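Local atomic coordinates of SusD superfamily protein (Bacteroides vulgatus ATCC 8482, PDB entry 3JQ0), a protein that is probably a nutrient-binding, most likely sugar-binding, component of the outer membrane, as in other members of the SusD family. Residues M153-I156 and K157-Q161; H178-A182 and A183-M187; K325-A328 and Q329-S333. All blocks are in the same frame, centred on the assembly; numbering follows the deposited sequence. Where two conformers were deposited one is given.

Contact 1 of 3, residues M153-I156 and K157-Q161; sequences MEQI and KKDIQ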
loop_
_atom_site.group_PDB
_atom_site.type_symbol
_atom_site.label_atom_id
_atom_site.label_comp_id
_atom_site.label_asym_id
_atom_site.label_seq_id
_atom_site.Cartn_x
_atom_site.Cartn_y
_atom_site.Cartn_z
HETATM N N MSE A 153 8.853 7.696 -17.078
HETATM C CA MSE A 153 9.022 8.613 -15.962
HETATM C C MSE A 153 8.884 10.059 -16.362
HETATM O O MSE A 153 8.291 10.851 -15.638
HETATM C CB MSE A 153 10.358 8.356 -15.216
HETATM C CG MSE A 153 10.582 9.336 -14.079
HETATM SE SE MSE A 153 9.179 9.282 -12.724
HETATM C CE MSE A 153 9.932 7.899 -11.581
ATOM N N GLU A 154 9.403 10.439 -17.530
ATOM C CA GLU A 154 9.196 11.811 -18.003
ATOM C C GLU A 154 7.703 12.142 -18.155
ATOM O O GLU A 154 7.270 13.231 -17.803
ATOM C CB GLU A 154 9.905 12.071 -19.360
ATOM C CG GLU A 154 11.460 12.074 -19.397
ATOM C CD GLU A 154 12.028 11.797 -20.842
ATOM O OE1 GLU A 154 11.309 11.995 -21.849
ATOM O OE2 GLU A 154 13.188 11.377 -20.979
ATOM N N GLN A 155 6.905 11.185 -18.653
ATOM C CA GLN A 155 5.473 11.401 -18.778
ATOM C C GLN A 155 4.802 11.500 -17.400
ATOM O O GLN A 155 3.930 12.367 -17.196
ATOM C CB GLN A 155 4.841 10.288 -19.616
ATOM C CG GLN A 155 3.334 10.497 -19.789
ATOM C CD GLN A 155 2.982 11.738 -20.572
ATOM O OE1 GLN A 155 3.687 12.088 -21.518
ATOM N NE2 GLN A 155 1.902 12.429 -20.172
ATOM N N ILE A 156 5.201 10.651 -16.466
ATOM C CA ILE A 156 4.693 10.726 -15.116
ATOM C C ILE A 156 4.944 12.144 -14.558
ATOM O O ILE A 156 4.042 12.760 -13.962
ATOM C CB ILE A 156 5.318 9.619 -14.222
ATOM C CG1 ILE A 156 4.790 8.257 -14.615
ATOM C CG2 ILE A 156 5.142 9.900 -12.731
ATOM C CD1 ILE A 156 5.634 7.096 -14.115
ATOM N N LYS A 157 6.172 12.628 -14.716
ATOM C CA LYS A 157 6.529 13.953 -14.216
ATOM C C LYS A 157 5.729 15.067 -14.904
ATOM O O LYS A 157 5.343 16.048 -14.277
ATOM C CB LYS A 157 8.017 14.189 -14.308
ATOM C CG LYS A 157 8.785 13.372 -13.308
ATOM C CD LYS A 157 10.278 13.481 -13.483
ATOM C CE LYS A 157 11.025 12.724 -12.391
ATOM N NZ LYS A 157 12.496 12.780 -12.688
ATOM N N LYS A 158 5.478 14.919 -16.208
ATOM C CA LYS A 158 4.687 15.891 -16.931
ATOM C C LYS A 158 3.252 15.938 -16.416
ATOM O O LYS A 158 2.666 17.001 -16.256
ATOM C CB LYS A 158 4.751 15.549 -18.426
ATOM C CG LYS A 158 4.074 16.551 -19.369
ATOM C CD LYS A 158 4.152 16.086 -20.810
ATOM C CE LYS A 158 3.391 17.035 -21.737
ATOM N NZ LYS A 158 3.166 16.524 -23.105
ATOM N N ASP A 159 2.689 14.747 -16.163
ATOM C CA ASP A 159 1.329 14.683 -15.629
ATOM C C ASP A 159 1.254 15.198 -14.192
ATOM O O ASP A 159 0.261 15.813 -13.822
ATOM C CB ASP A 159 0.819 13.261 -15.763
ATOM C CG ASP A 159 0.416 12.920 -17.182
ATOM O OD1 ASP A 159 0.080 13.843 -17.958
ATOM O OD2 ASP A 159 0.368 11.688 -17.496
ATOM N N ILE A 160 2.271 14.919 -13.369
ATOM C CA ILE A 160 2.323 15.464 -12.016
ATOM C C ILE A 160 2.325 17.014 -12.097
ATOM O O ILE A 160 1.611 17.693 -11.352
ATOM C CB ILE A 160 3.542 14.938 -11.239
ATOM C CG1 ILE A 160 3.329 13.469 -10.876
ATOM C CG2 ILE A 160 3.834 15.815 -10.024
ATOM C CD1 ILE A 160 4.574 12.762 -10.403
ATOM N N GLN A 161 3.161 17.561 -12.992
ATOM C CA GLN A 161 3.207 19.016 -13.153
ATOM C C GLN A 161 1.835 19.547 -13.577
ATOM O O GLN A 161 1.372 20.548 -13.063
ATOM C CB GLN A 161 4.318 19.387 -14.154
ATOM C CG GLN A 161 4.438 20.878 -14.486
ATOM C CD GLN A 161 5.471 21.086 -15.589
ATOM O OE1 GLN A 161 5.359 20.500 -16.685
ATOM N NE2 GLN A 161 6.463 21.879 -15.317
HETATM O O HOH W 1 0.952 14.690 -21.833
HETATM O O HOH W 2 3.130 13.812 -23.626
#
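Met153 and Lys157, spaced i to i+4 along an alpha-helix, form the packed side of this contact together with the like-spaced Ile156 and Ile160. The straight chain of Lys157 runs back along the helix and lays its CE 3.8 Å from CG of Met153, with the selenium of this selenomethionine close by. Lys157 NZ passes on to Ser196 and to the ring of Tyr193. Beside this pair, CG2 of Ile156 meets CD1 of Ile160 at 3.7 Å.

The polar flank carries a third such pair. Gln155 has CG anti to the backbone N (chi1 -179°) and bends at chi2, which brings its amide back over buried Asp159. NE2 donates to Asp159 OD2 at 3.2 Å, nearly straight at 169°; OD2 lies in the amide plane, but the donor arrives from above the carboxylate plane. Arg111 makes the stronger tie, a salt bridge to OD1; an alanine at Asp159 would probably leave Arg111 without this counter-charge and the Gln155 amide freer to turn. The loose, hydrated side is confined to that amide and exposed Lys158: two waters link them through NZ, one held by NE2, the other donating to OE1 at 2.8 Å.

Helix 149-167 packs on two neighbours: Ile156 and Asp159 touch Tyr115 and Tyr108 of helix 97-122, while Met153 and Ile160 rest on Trp195 and Ala192 of helix 182-199.

Contact 2 of 3, residues H178-A182 and A183-M187; sequences HFWSA and AATQM
Trp180 folds over the first turn of helix 182-199, where Ser181 is the N-cap. From its CB the side chain sets CG anti to the backbone N (chi1 -162°), which carries the indole across to Ala184 and Thr185. CG and CD2 come first, with Ala184 CB 3.6 Å from CD2. The methyl sits over the face of the five-membered ring as a CH-pi contact, 3.6 Å from its centroid and 18° off the normal. Along the ring edge, past CD1, NE1 donates to Thr185 OG1 at 2.8 Å, the acceptor lying in the indole plane; this hydroxyl is also bonded to Ser163 of helix 149-167. Farther out, CZ2 lies 3.6 Å from Ala184 O, and CH2, at the far end, is still 4.2 Å from Ala184 CB. Face and edge contacts together fix the tilt of the buried ring, which Phe245 also meets edge-to-face.

At the cap itself, Ser181 OG receives only a weak bond from Ala184 N, while a water donates to OG and accepts from Ala183 N. Ser181 O accepts from Thr185 N. A second water donates to Ala182 O and accepts, at 2.9 Å, from Gln186 NE2, which also donates to Glu164 OE1.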
loop_
_atom_site.group_PDB
_atom_site.type_symbol
_atom_site.label_atom_id
_atom_site.label_comp_id
_atom_site.label_asym_id
_atom_site.label_seq_id
_atom_site.Cartn_x
_atom_site.Cartn_y
_atom_site.Cartn_z
ATOM N N HIS A 178 -11.661 10.585 -0.176
ATOM C CA HIS A 178 -11.758 9.405 -1.019
ATOM C C HIS A 178 -11.742 9.733 -2.510
ATOM O O HIS A 178 -11.867 8.839 -3.324
ATOM C CB HIS A 178 -12.994 8.620 -0.614
ATOM C CG HIS A 178 -14.253 9.393 -0.822
ATOM N ND1 HIS A 178 -14.410 10.667 -0.324
ATOM C CD2 HIS A 178 -15.378 9.091 -1.488
ATOM C CE1 HIS A 178 -15.593 11.116 -0.682
ATOM N NE2 HIS A 178 -16.203 10.169 -1.363
ATOM N N PHE A 179 -11.533 11.011 -2.847
ATOM C CA PHE A 179 -11.310 11.455 -4.210
ATOM C C PHE A 179 -9.910 12.045 -4.270
ATOM O O PHE A 179 -9.380 12.553 -3.287
ATOM C CB PHE A 179 -12.370 12.486 -4.666
ATOM C CG PHE A 179 -13.650 11.845 -5.157
ATOM C CD1 PHE A 179 -14.484 11.106 -4.317
ATOM C CD2 PHE A 179 -14.014 11.951 -6.480
ATOM C CE1 PHE A 179 -15.649 10.528 -4.811
ATOM C CE2 PHE A 179 -15.166 11.357 -6.960
ATOM C CZ PHE A 179 -15.956 10.627 -6.153
ATOM N N TRP A 180 -9.305 12.016 -5.464
ATOM C CA TRP A 180 -7.975 12.543 -5.632
ATOM C C TRP A 180 -7.947 14.047 -5.324
ATOM O O TRP A 180 -8.928 14.749 -5.532
ATOM C CB TRP A 180 -7.438 12.228 -7.044
ATOM C CG TRP A 180 -5.949 12.348 -7.183
ATOM C CD1 TRP A 180 -5.226 13.477 -7.506
ATOM C CD2 TRP A 180 -5.000 11.299 -6.979
ATOM N NE1 TRP A 180 -3.894 13.161 -7.539
ATOM C CE2 TRP A 180 -3.708 11.855 -7.206
ATOM C CE3 TRP A 180 -5.108 9.944 -6.668
ATOM C CZ2 TRP A 180 -2.545 11.124 -7.080
ATOM C CZ3 TRP A 180 -3.935 9.195 -6.542
ATOM C CH2 TRP A 180 -2.674 9.789 -6.764
ATOM N N SER A 181 -6.816 14.547 -4.843
ATOM C CA SER A 181 -6.701 15.936 -4.349
ATOM C C SER A 181 -5.268 16.416 -4.550
ATOM O O SER A 181 -4.350 15.640 -4.903
ATOM C CB SER A 181 -7.048 15.995 -2.863
ATOM O OG SER A 181 -6.055 15.337 -2.095
ATOM N N ALA A 182 -5.032 17.689 -4.247
ATOM C CA ALA A 182 -3.706 18.261 -4.383
ATOM C C ALA A 182 -2.662 17.558 -3.526
ATOM O O ALA A 182 -1.519 17.360 -3.960
ATOM C CB ALA A 182 -3.719 19.752 -4.076
ATOM N N ALA A 183 -3.043 17.152 -2.311
ATOM C CA ALA A 183 -2.102 16.495 -1.435
ATOM C C ALA A 183 -1.785 15.090 -1.952
ATOM O O ALA A 183 -0.681 14.609 -1.753
ATOM C CB ALA A 183 -2.608 16.446 0.011
ATOM N N ALA A 184 -2.732 14.434 -2.611
ATOM C CA ALA A 184 -2.465 13.144 -3.233
ATOM C C ALA A 184 -1.405 13.303 -4.341
ATOM O O ALA A 184 -0.447 12.520 -4.463
ATOM C CB ALA A 184 -3.727 12.494 -3.786
ATOM N N THR A 185 -1.556 14.340 -5.180
ATOM C CA THR A 185 -0.541 14.627 -6.207
ATOM C C THR A 185 0.828 14.910 -5.560
ATOM O O THR A 185 1.842 14.440 -6.089
ATOM C CB THR A 185 -0.969 15.778 -7.117
ATOM O OG1 THR A 185 -2.028 15.268 -7.901
ATOM C CG2 THR A 185 0.178 16.230 -8.031
ATOM N N GLN A 186 0.903 15.657 -4.468
ATOM C CA GLN A 186 2.193 15.909 -3.823
ATOM C C GLN A 186 2.825 14.635 -3.241
ATOM O O GLN A 186 4.020 14.460 -3.347
ATOM C CB GLN A 186 2.105 17.011 -2.781
ATOM C CG GLN A 186 1.736 18.361 -3.381
ATOM C CD GLN A 186 2.740 18.822 -4.407
ATOM O OE1 GLN A 186 3.944 18.956 -4.111
ATOM N NE2 GLN A 186 2.260 19.068 -5.622
HETATM N N MSE A 187 2.002 13.726 -2.684
HETATM C CA MSE A 187 2.513 12.436 -2.237
HETATM C C MSE A 187 3.120 11.680 -3.407
HETATM O O MSE A 187 4.237 11.146 -3.320
HETATM C CB MSE A 187 1.387 11.592 -1.617
HETATM C CG MSE A 187 1.028 11.912 -0.178
HETATM SE SE MSE A 187 2.472 11.677 1.084
HETATM C CE MSE A 187 2.792 9.828 0.882
HETATM O O HOH W 3 -5.387 17.957 -0.742
HETATM O O HOH W 4 -0.630 19.134 -6.091
#

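Contact 3 of 3, residues K325-A328 and Q329-S333; sequences KKDA and QGVVS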
loop_
_atom_site.group_PDB
_atom_site.type_symbol
_atom_site.label_atom_id
_atom_site.label_comp_id
_atom_site.label_asym_id
_atom_site.label_seq_id
_atom_site.Cartn_x
_atom_site.Cartn_y
_atom_site.Cartn_z
ATOM N N LYS A 325 -3.201 -23.531 19.635
ATOM C CA LYS A 325 -4.033 -24.723 19.799
ATOM C C LYS A 325 -3.699 -25.352 21.150
ATOM O O LYS A 325 -2.528 -25.349 21.613
ATOM C CB LYS A 325 -3.868 -25.710 18.634
ATOM C CG LYS A 325 -4.534 -25.246 17.335
ATOM C CD LYS A 325 -4.094 -26.022 16.096
ATOM C CE LYS A 325 -4.495 -27.452 16.078
ATOM N NZ LYS A 325 -3.847 -28.149 14.864
ATOM N N LYS A 326 -4.726 -25.896 21.778
ATOM C CA LYS A 326 -4.571 -26.606 23.042
ATOM C C LYS A 326 -4.737 -28.083 22.742
ATOM O O LYS A 326 -5.810 -28.513 22.276
ATOM C CB LYS A 326 -5.625 -26.151 24.028
ATOM C CG LYS A 326 -5.444 -26.849 25.413
ATOM C CD LYS A 326 -6.260 -26.168 26.477
ATOM C CE LYS A 326 -7.686 -26.306 26.250
ATOM N NZ LYS A 326 -8.483 -25.626 27.346
ATOM N N ASP A 327 -3.723 -28.872 22.959
ATOM C CA ASP A 327 -3.779 -30.285 22.658
ATOM C C ASP A 327 -4.570 -31.047 23.717
ATOM O O ASP A 327 -5.013 -30.484 24.722
ATOM C CB ASP A 327 -2.370 -30.820 22.359
ATOM C CG ASP A 327 -1.457 -30.800 23.508
ATOM O OD1 ASP A 327 -1.903 -30.986 24.661
ATOM O OD2 ASP A 327 -0.237 -30.687 23.215
ATOM N N ALA A 328 -4.740 -32.343 23.483
ATOM C CA ALA A 328 -5.551 -33.184 24.383
ATOM C C ALA A 328 -4.868 -33.356 25.734
ATOM O O ALA A 328 -5.511 -33.801 26.667
ATOM C CB ALA A 328 -5.871 -34.537 23.760
ATOM N N GLN A 329 -3.581 -33.051 25.816
ATOM C CA GLN A 329 -2.770 -33.115 27.044
ATOM C C GLN A 329 -2.823 -31.773 27.812
ATOM O O GLN A 329 -2.181 -31.626 28.847
ATOM C CB GLN A 329 -1.323 -33.531 26.709
ATOM C CG GLN A 329 -1.211 -34.953 26.185
ATOM C CD GLN A 329 -1.639 -35.104 24.715
ATOM O OE1 GLN A 329 -0.962 -34.588 23.756
ATOM N NE2 GLN A 329 -2.692 -35.859 24.489
ATOM N N GLY A 330 -3.596 -30.807 27.302
ATOM C CA GLY A 330 -3.769 -29.542 27.944
ATOM C C GLY A 330 -2.704 -28.512 27.630
ATOM O O GLY A 330 -2.724 -27.415 28.198
ATOM N N VAL A 331 -1.783 -28.809 26.745
ATOM C CA VAL A 331 -0.673 -27.939 26.436
ATOM C C VAL A 331 -1.097 -26.954 25.364
ATOM O O VAL A 331 -1.591 -27.334 24.323
ATOM C CB VAL A 331 0.574 -28.708 26.000
ATOM C CG1 VAL A 331 1.711 -27.751 25.605
ATOM C CG2 VAL A 331 1.022 -29.708 27.089
ATOM N N VAL A 332 -0.917 -25.670 25.636
ATOM C CA VAL A 332 -1.252 -24.588 24.720
ATOM C C VAL A 332 -0.002 -24.188 23.968
ATOM O O VAL A 332 1.005 -23.843 24.592
ATOM C CB VAL A 332 -1.837 -23.405 25.478
ATOM C CG1 VAL A 332 -2.156 -22.208 24.539
ATOM C CG2 VAL A 332 -3.073 -23.791 26.304
ATOM N N SER A 333 -0.031 -24.239 22.639
ATOM C CA SER A 333 1.124 -23.958 21.782
ATOM C C SER A 333 0.736 -22.904 20.731
ATOM O O SER A 333 -0.343 -23.003 20.134
ATOM C CB SER A 333 1.534 -25.259 21.091
ATOM O OG SER A 333 2.020 -26.177 22.070
HETATM O O HOH W 5 0.824 -28.617 21.725
HETATM O O HOH W 6 -4.306 -37.062 26.355
#
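Asp327 and Val331 lie side by side and point the same way, with OD2 of the carboxylate 3.5 Å from CB of the valine. The acid has CG between its backbone N and carbonyl carbon (chi1 66°), a torsion that brings OD1 to the N-H groups of Gln329 and Val331. OD1 accepts from both: a sound bond from Val331 N at 3.0 Å, reaching it from above the carboxylate plane, and a weak, bent one from Gln329 N. OD2 faces a water that joins it to Ser333 OG. The Gln329 chain bends back at chi2 and brings NE2 to 3.5 Å from Ala328 CB, while a second water accepts from NE2 and donates weakly to Ala328 O.

These side chains lie at the end of a beta hairpin, closed by a type I turn from Asp327 to Gly330 with a G1 bulge at the glycine. Gly330 N donates to Asp327 O at 3.0 Å, and Asp327 N to Val331 O; the positive phi of the glycine (85°) would press a side chain against the preceding carbonyl oxygen. Lys325 and Ser333 form an antiparallel hydrogen-bonded pair, Lys325 N to Ser333 O and Ser333 N to Lys325 O, both 2.9 Å.

Lys326 and Val332 are the next, non-hydrogen-bonded pair, toward the turn. Their side chains share a face of the sheet and cross at a slant, Lys326 CG lying 4.0 Å from Val332 CG2. Beyond that the lysine bends at chi3 and leads away, and NZ reaches the carbonyl oxygen of Gly281. Lys325 and Ser333 project from the other face, where the lysine makes a cation-pi contact with Phe335.

In the fold
From the N terminus the chain reaches contact 1 within helix 149-167, leaves that helix, and enters contact 2 where the following loop runs into helix 182-199. These two lie along a helix and at the start of one, and close no long loop; contact 3 closes the short turn of hairpin 320-326/332-339. The three follow in series without nesting or crossing. The first two have centres about 15 Å apart and touch directly, Ile160 O packing against Thr185 CG2, so they tie together successive helices of the part of the chain matched by the starch-binding family. Contact 3 lies across the chain's centre, about 51 Å, centre to centre, from contact 2.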